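Local coordinates for 4-alpha-glucanotransferase (Streptococcus agalactiae, PDB 6M6T), which is an amylomaltase, or disproportionating enzyme, of the 4-alpha-glucanotransferase family, built on a TIM-barrel framework and binding glycan ligands in its pockets, at residues A245-P250 with W261-Y266; F301-E306 with D349-R354. All blocks are in the same frame, centred on the assembly; numbering follows the deposited sequence.

Contact 1. Residues A245-P250 with W261-Y266; sequences AIAGVP and WGNPIY. With AC1 (4,6-dideoxy-4-{[(1S,4R,5S,6S)-4,5,6-trihydroxy-3-(hydroxymethyl)cyclohex-2-en-1-yl]amino}-alpha-D-glucopyranose), chain I.
The Trp261 indole takes Gly248 over one face: Gly248 CA lies 4.0 Å from the centroid of the five-membered ring and 20° off its normal, a CH-pi contact. Val249 CB, Ala247 O and AC1 C3 approach the ring obliquely, Val249 CB lying 4.3 Å from Trp261 CZ2. A chi1 of -66°, which sets Trp261 CG beside its own backbone N, turns the indole along the path of Gly248 and Val249. His297 adds an edge-to-face ring contact, and Trp261 NE1 is hydrogen-bonded to Gln259 OE1.

Backbone bonds converge on Ala247. Ala247 N donates to Asn263 O at 2.9 Å. Ala247 O in turn accepts from Trp261 N at 3.0 Å and, weakly, from Gly262 N, so one carbonyl grips two successive amides. Gly262 passes close to Ile246, with Gly262 O near Ile246 CG2. Beyond the bonds, Ile265 reaches back over the partner strand, Ile265 CG1 lying 3.3 Å from Ala245 O and Ile265 CD1 4.0 Å from Ala247 CB.

Trp261 lines one glycan pocket seen here and Val249 another; Trp261 O receives a weak hydrogen bond from AC1 O4 at 3.4 Å. Strand 245-249 and the weakly bonded 261-264 run at 135°, roughly antiparallel, as the arms of a beta hairpin. Strand 259-264 forms one margin of a four-stranded antiparallel sheet, and strand 245-249 continues it to strand 303-308 through the Ile246–Ile307 backbone bonding, while Tyr220 packs on Ala247 and Asn263.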
# COMPACT_ATOMS: atom_id res chain seq x y z
N ALA A 245 24.28 -1.13 0.16
CA ALA A 245 23.61 -0.83 -1.08
C ALA A 245 22.14 -0.49 -0.81
O ALA A 245 21.56 -0.95 0.18
CB ALA A 245 23.70 -2.00 -2.02
N ILE A 246 21.55 0.33 -1.68
CA ILE A 246 20.14 0.68 -1.57
C ILE A 246 19.37 0.17 -2.79
O ILE A 246 19.94 -0.30 -3.78
CB ILE A 246 19.91 2.20 -1.38
CG1 ILE A 246 20.50 3.00 -2.54
CG2 ILE A 246 20.44 2.68 -0.02
CD1 ILE A 246 19.88 4.37 -2.70
N ALA A 247 18.04 0.28 -2.68
CA ALA A 247 17.11 -0.25 -3.67
C ALA A 247 16.70 0.80 -4.70
O ALA A 247 16.68 2.00 -4.43
CB ALA A 247 15.88 -0.81 -2.98
N GLY A 248 16.38 0.32 -5.89
CA GLY A 248 15.89 1.17 -6.94
C GLY A 248 15.61 0.40 -8.21
O GLY A 248 15.33 -0.81 -8.20
N VAL A 249 15.71 1.09 -9.33
CA VAL A 249 15.34 0.50 -10.61
C VAL A 249 15.97 1.39 -11.68
O VAL A 249 15.98 2.62 -11.54
CB VAL A 249 13.82 0.37 -10.70
CG1 VAL A 249 13.14 1.65 -11.24
CG2 VAL A 249 13.43 -0.90 -11.44
N PRO A 250 16.54 0.82 -12.74
CA PRO A 250 17.25 1.63 -13.73
C PRO A 250 16.30 2.21 -14.77
O PRO A 250 15.11 1.89 -14.82
CB PRO A 250 18.22 0.63 -14.38
CG PRO A 250 17.70 -0.73 -14.03
CD PRO A 250 16.50 -0.60 -13.12
N TRP A 261 15.08 4.48 -4.76
CA TRP A 261 14.06 4.26 -3.73
C TRP A 261 14.56 4.52 -2.30
O TRP A 261 13.87 5.18 -1.52
CB TRP A 261 13.52 2.83 -3.83
CG TRP A 261 12.74 2.58 -5.10
CD1 TRP A 261 12.35 3.50 -6.02
CD2 TRP A 261 12.26 1.31 -5.57
NE1 TRP A 261 11.66 2.89 -7.05
CE2 TRP A 261 11.59 1.54 -6.79
CE3 TRP A 261 12.33 -0.00 -5.08
CZ2 TRP A 261 10.99 0.52 -7.53
CZ3 TRP A 261 11.74 -1.02 -5.81
CH2 TRP A 261 11.08 -0.75 -7.02
N GLY A 262 15.75 4.04 -1.95
CA GLY A 262 16.35 4.29 -0.65
C GLY A 262 16.23 3.16 0.35
O GLY A 262 16.85 3.24 1.41
N ASN A 263 15.45 2.13 0.05
CA ASN A 263 15.30 1.04 0.99
C ASN A 263 16.59 0.23 1.09
O ASN A 263 17.35 0.11 0.12
CB ASN A 263 14.16 0.11 0.59
CG ASN A 263 12.98 0.85 -0.02
OD1 ASN A 263 13.10 1.46 -1.08
ND2 ASN A 263 11.83 0.78 0.65
N PRO A 264 16.85 -0.36 2.25
CA PRO A 264 17.96 -1.30 2.34
C PRO A 264 17.71 -2.50 1.45
O PRO A 264 16.59 -2.75 0.99
CB PRO A 264 17.97 -1.70 3.82
CG PRO A 264 16.55 -1.48 4.27
CD PRO A 264 16.05 -0.30 3.48
N ILE A 265 18.77 -3.26 1.21
CA ILE A 265 18.78 -4.41 0.32
C ILE A 265 18.84 -5.68 1.15
O ILE A 265 19.35 -5.69 2.27
CB ILE A 265 19.98 -4.27 -0.62
CG1 ILE A 265 19.75 -3.11 -1.59
CG2 ILE A 265 20.28 -5.54 -1.33
CD1 ILE A 265 18.84 -3.47 -2.73
N TYR A 266 18.28 -6.77 0.61
CA TYR A 266 18.23 -8.03 1.34
C TYR A 266 19.53 -8.82 1.18
O TYR A 266 20.13 -8.86 0.09
CB TYR A 266 17.03 -8.86 0.87
CG TYR A 266 15.70 -8.33 1.36
CD1 TYR A 266 15.45 -8.18 2.73
CD2 TYR A 266 14.70 -7.94 0.47
CE1 TYR A 266 14.25 -7.68 3.18
CE2 TYR A 266 13.49 -7.43 0.92
CZ TYR A 266 13.27 -7.30 2.28
OH TYR A 266 12.08 -6.78 2.75
C1 AC1 I . 7.68 4.23 -4.33
O2 AC1 I . 7.91 5.52 -6.42
C2 AC1 I . 8.01 5.59 -4.98
C4A AC1 I . 13.60 8.93 -1.55
C3 AC1 I . 9.38 6.07 -4.60
O3 AC1 I . 9.53 7.33 -5.23
C4 AC1 I . 9.48 6.17 -3.06
N4A AC1 I . 10.73 6.76 -2.50
C5 AC1 I . 9.30 4.75 -2.57
O5 AC1 I . 7.96 4.30 -2.90
C6 AC1 I . 9.50 4.70 -1.06
C1B AC1 I . 10.79 8.23 -2.25
C2B AC1 I . 11.80 8.81 -3.22
O2B AC1 I . 11.46 8.45 -4.56
C3B AC1 I . 13.18 8.24 -2.86
O3B AC1 I . 14.14 8.50 -3.91
O4 AC1 I . 14.86 8.41 -1.03
C5B AC1 I . 12.57 8.86 -0.59
C7B AC1 I . 11.22 8.55 -0.94
C6B AC1 I . 12.99 9.20 0.86
O6B AC1 I . 14.42 9.09 1.01

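Contact 2. Residues F301-E306 with D349-R354; sequences FSDYWE and DERAER
Ser302, just ahead of strand 303-306, approaches the first turn of helix 350-354, Ser302 CA lying 5.7 Å from Ala352 CA, and no hydrogen bond joins the two segments. Ser302 and Ala352 meet directly, while Asp303 meets the aliphatic part of Arg351. Ser302 CB lies 4.3 Å from Arg351 CB, and Ser302 OG comes within 4.0 Å of Ala352 CB; that hydroxyl is hydrogen-bonded to Lys299 O, so its polar partner belongs to the serine's own side of the contact.

Asp303 contributes one carboxylate oxygen. Asp303 OD2 sits 3.5 Å from Arg351 CD, meeting the aliphatic arm, while Arg351 NE remains 4.6 Å from Asp303 OD2. The carboxylate and guanidinium planes are almost perpendicular, at 87°, and the two groups form no salt bridge. Asp303 OD2 also lies 3.8 Å from Asp349 OD1, a pairing of like charges that would probably raise the proton affinity of one or both carboxylates; the nearby arginine may partly offset it.

Asp349 is turned inward over the helix start by a chi1 of 74°, which places CG between its backbone N and carbonyl carbon. From there Asp349 OD2 accepts a weak hydrogen bond from Arg351 N at 3.4 Å. Ser302 also packs on Leu355, further along the same helix.

An aspartate N-cap of this kind, its side chain accepting from an amide of the first turn, is a classic helix start; here it lies against the entry to a strand of the four-stranded antiparallel sheet.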
# COMPACT_ATOMS: atom_id res chain seq x y z
N PHE A 301 11.88 -10.48 -6.76
CA PHE A 301 12.09 -11.84 -6.29
C PHE A 301 12.84 -12.70 -7.29
O PHE A 301 13.28 -13.80 -6.94
CB PHE A 301 10.75 -12.47 -5.90
CG PHE A 301 10.14 -11.83 -4.70
CD1 PHE A 301 10.50 -12.25 -3.43
CD2 PHE A 301 9.27 -10.76 -4.84
CE1 PHE A 301 9.98 -11.62 -2.30
CE2 PHE A 301 8.73 -10.13 -3.72
CZ PHE A 301 9.08 -10.57 -2.45
N SER A 302 13.02 -12.23 -8.53
CA SER A 302 13.88 -12.91 -9.49
C SER A 302 15.24 -12.23 -9.62
O SER A 302 16.28 -12.89 -9.55
CB SER A 302 13.18 -12.97 -10.86
OG SER A 302 13.29 -11.73 -11.56
N ASP A 303 15.25 -10.91 -9.80
CA ASP A 303 16.46 -10.12 -10.00
C ASP A 303 16.14 -8.71 -9.53
O ASP A 303 15.27 -8.06 -10.12
CB ASP A 303 16.88 -10.08 -11.48
CG ASP A 303 17.44 -11.40 -12.00
OD1 ASP A 303 18.50 -11.83 -11.47
OD2 ASP A 303 16.85 -11.99 -12.95
N TYR A 304 16.81 -8.23 -8.48
CA TYR A 304 16.60 -6.86 -8.02
C TYR A 304 17.78 -5.96 -8.38
O TYR A 304 18.92 -6.42 -8.53
CB TYR A 304 16.36 -6.78 -6.50
CG TYR A 304 17.56 -7.20 -5.71
CD1 TYR A 304 17.81 -8.55 -5.50
CD2 TYR A 304 18.46 -6.28 -5.20
CE1 TYR A 304 18.91 -8.97 -4.80
CE2 TYR A 304 19.58 -6.70 -4.49
CZ TYR A 304 19.79 -8.05 -4.29
OH TYR A 304 20.87 -8.52 -3.60
N TRP A 305 17.48 -4.68 -8.54
CA TRP A 305 18.49 -3.68 -8.88
C TRP A 305 19.09 -3.11 -7.61
O TRP A 305 18.36 -2.68 -6.71
CB TRP A 305 17.86 -2.58 -9.73
CG TRP A 305 18.81 -1.53 -10.12
CD1 TRP A 305 19.00 -0.32 -9.51
CD2 TRP A 305 19.71 -1.56 -11.24
NE1 TRP A 305 19.96 0.40 -10.18
CE2 TRP A 305 20.41 -0.34 -11.24
CE3 TRP A 305 19.99 -2.50 -12.23
CZ2 TRP A 305 21.36 -0.04 -12.20
CZ3 TRP A 305 20.94 -2.20 -13.18
CH2 TRP A 305 21.62 -0.98 -13.16
N GLU A 306 20.43 -3.09 -7.54
CA GLU A 306 21.17 -2.81 -6.32
C GLU A 306 22.11 -1.62 -6.55
O GLU A 306 23.24 -1.80 -7.03
CB GLU A 306 21.94 -4.05 -5.86
CG GLU A 306 22.54 -3.96 -4.45
CD GLU A 306 23.64 -5.00 -4.17
OE1 GLU A 306 24.82 -4.75 -4.51
OE2 GLU A 306 23.36 -6.07 -3.57
N ASP A 349 12.09 -10.50 -17.76
CA ASP A 349 12.96 -11.43 -18.44
C ASP A 349 12.48 -12.83 -18.08
O ASP A 349 11.64 -12.99 -17.19
CB ASP A 349 14.45 -11.21 -18.06
CG ASP A 349 14.79 -11.72 -16.66
OD1 ASP A 349 14.25 -11.20 -15.66
OD2 ASP A 349 15.62 -12.66 -16.56
N GLU A 350 13.01 -13.84 -18.79
CA GLU A 350 12.44 -15.17 -18.68
C GLU A 350 12.59 -15.77 -17.28
O GLU A 350 11.89 -16.74 -16.96
CB GLU A 350 13.03 -16.09 -19.77
CG GLU A 350 12.04 -16.31 -20.96
CD GLU A 350 11.99 -15.12 -21.95
OE1 GLU A 350 11.16 -15.16 -22.89
OE2 GLU A 350 12.77 -14.16 -21.80
N ARG A 351 13.47 -15.23 -16.44
CA ARG A 351 13.48 -15.67 -15.04
C ARG A 351 12.20 -15.24 -14.32
O ARG A 351 11.61 -16.02 -13.56
CB ARG A 351 14.71 -15.13 -14.31
CG ARG A 351 15.97 -15.92 -14.60
CD ARG A 351 17.25 -15.29 -13.99
NE ARG A 351 18.39 -16.15 -14.26
CZ ARG A 351 18.58 -17.32 -13.66
NH1 ARG A 351 17.73 -17.75 -12.73
NH2 ARG A 351 19.62 -18.08 -14.00
N ALA A 352 11.73 -14.02 -14.59
CA ALA A 352 10.48 -13.53 -14.00
C ALA A 352 9.26 -14.29 -14.53
O ALA A 352 8.32 -14.60 -13.76
CB ALA A 352 10.32 -12.04 -14.28
N GLU A 353 9.25 -14.59 -15.83
CA GLU A 353 8.13 -15.34 -16.39
C GLU A 353 8.10 -16.77 -15.85
O GLU A 353 7.02 -17.33 -15.63
CB GLU A 353 8.21 -15.32 -17.91
CG GLU A 353 8.00 -13.94 -18.53
CD GLU A 353 8.14 -13.93 -20.06
OE1 GLU A 353 9.24 -14.25 -20.57
OE2 GLU A 353 7.15 -13.61 -20.76
N ARG A 354 9.28 -17.35 -15.57
CA ARG A 354 9.30 -18.66 -14.93
C ARG A 354 8.79 -18.57 -13.49
O ARG A 354 8.06 -19.46 -13.04
CB ARG A 354 10.71 -19.26 -14.97
CG ARG A 354 11.28 -19.42 -16.36
CD ARG A 354 11.64 -20.85 -16.68
NE ARG A 354 12.75 -21.32 -15.85
CZ ARG A 354 13.21 -22.56 -15.86
NH1 ARG A 354 12.66 -23.47 -16.66
NH2 ARG A 354 14.24 -22.89 -15.07

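Overall arrangement
Contact 1 is the buried one, with eight of its ten touching residues enclosed, whereas contact 2 is partly buried and includes the exposed Arg351. Their centres are about 15 Å apart, and both reach the same antiparallel sheet, in which strands 245-249 and 303-308 are neighbours. Direct packing links them: Ile265 CG2 lies 3.4 Å from Tyr304 CE2, and Pro250 CG is equally close to Trp305 CE3. The chemistry follows the setting. Contact 1 combines backbone hydrogen bonds, apolar packing and glycan-pocket residues within a hairpin, while contact 2 joins the sheet to helix 350-359 through van der Waals touches, a like-charge pair, Asp303 and Asp349, and an arginine whose charged atoms do not touch them.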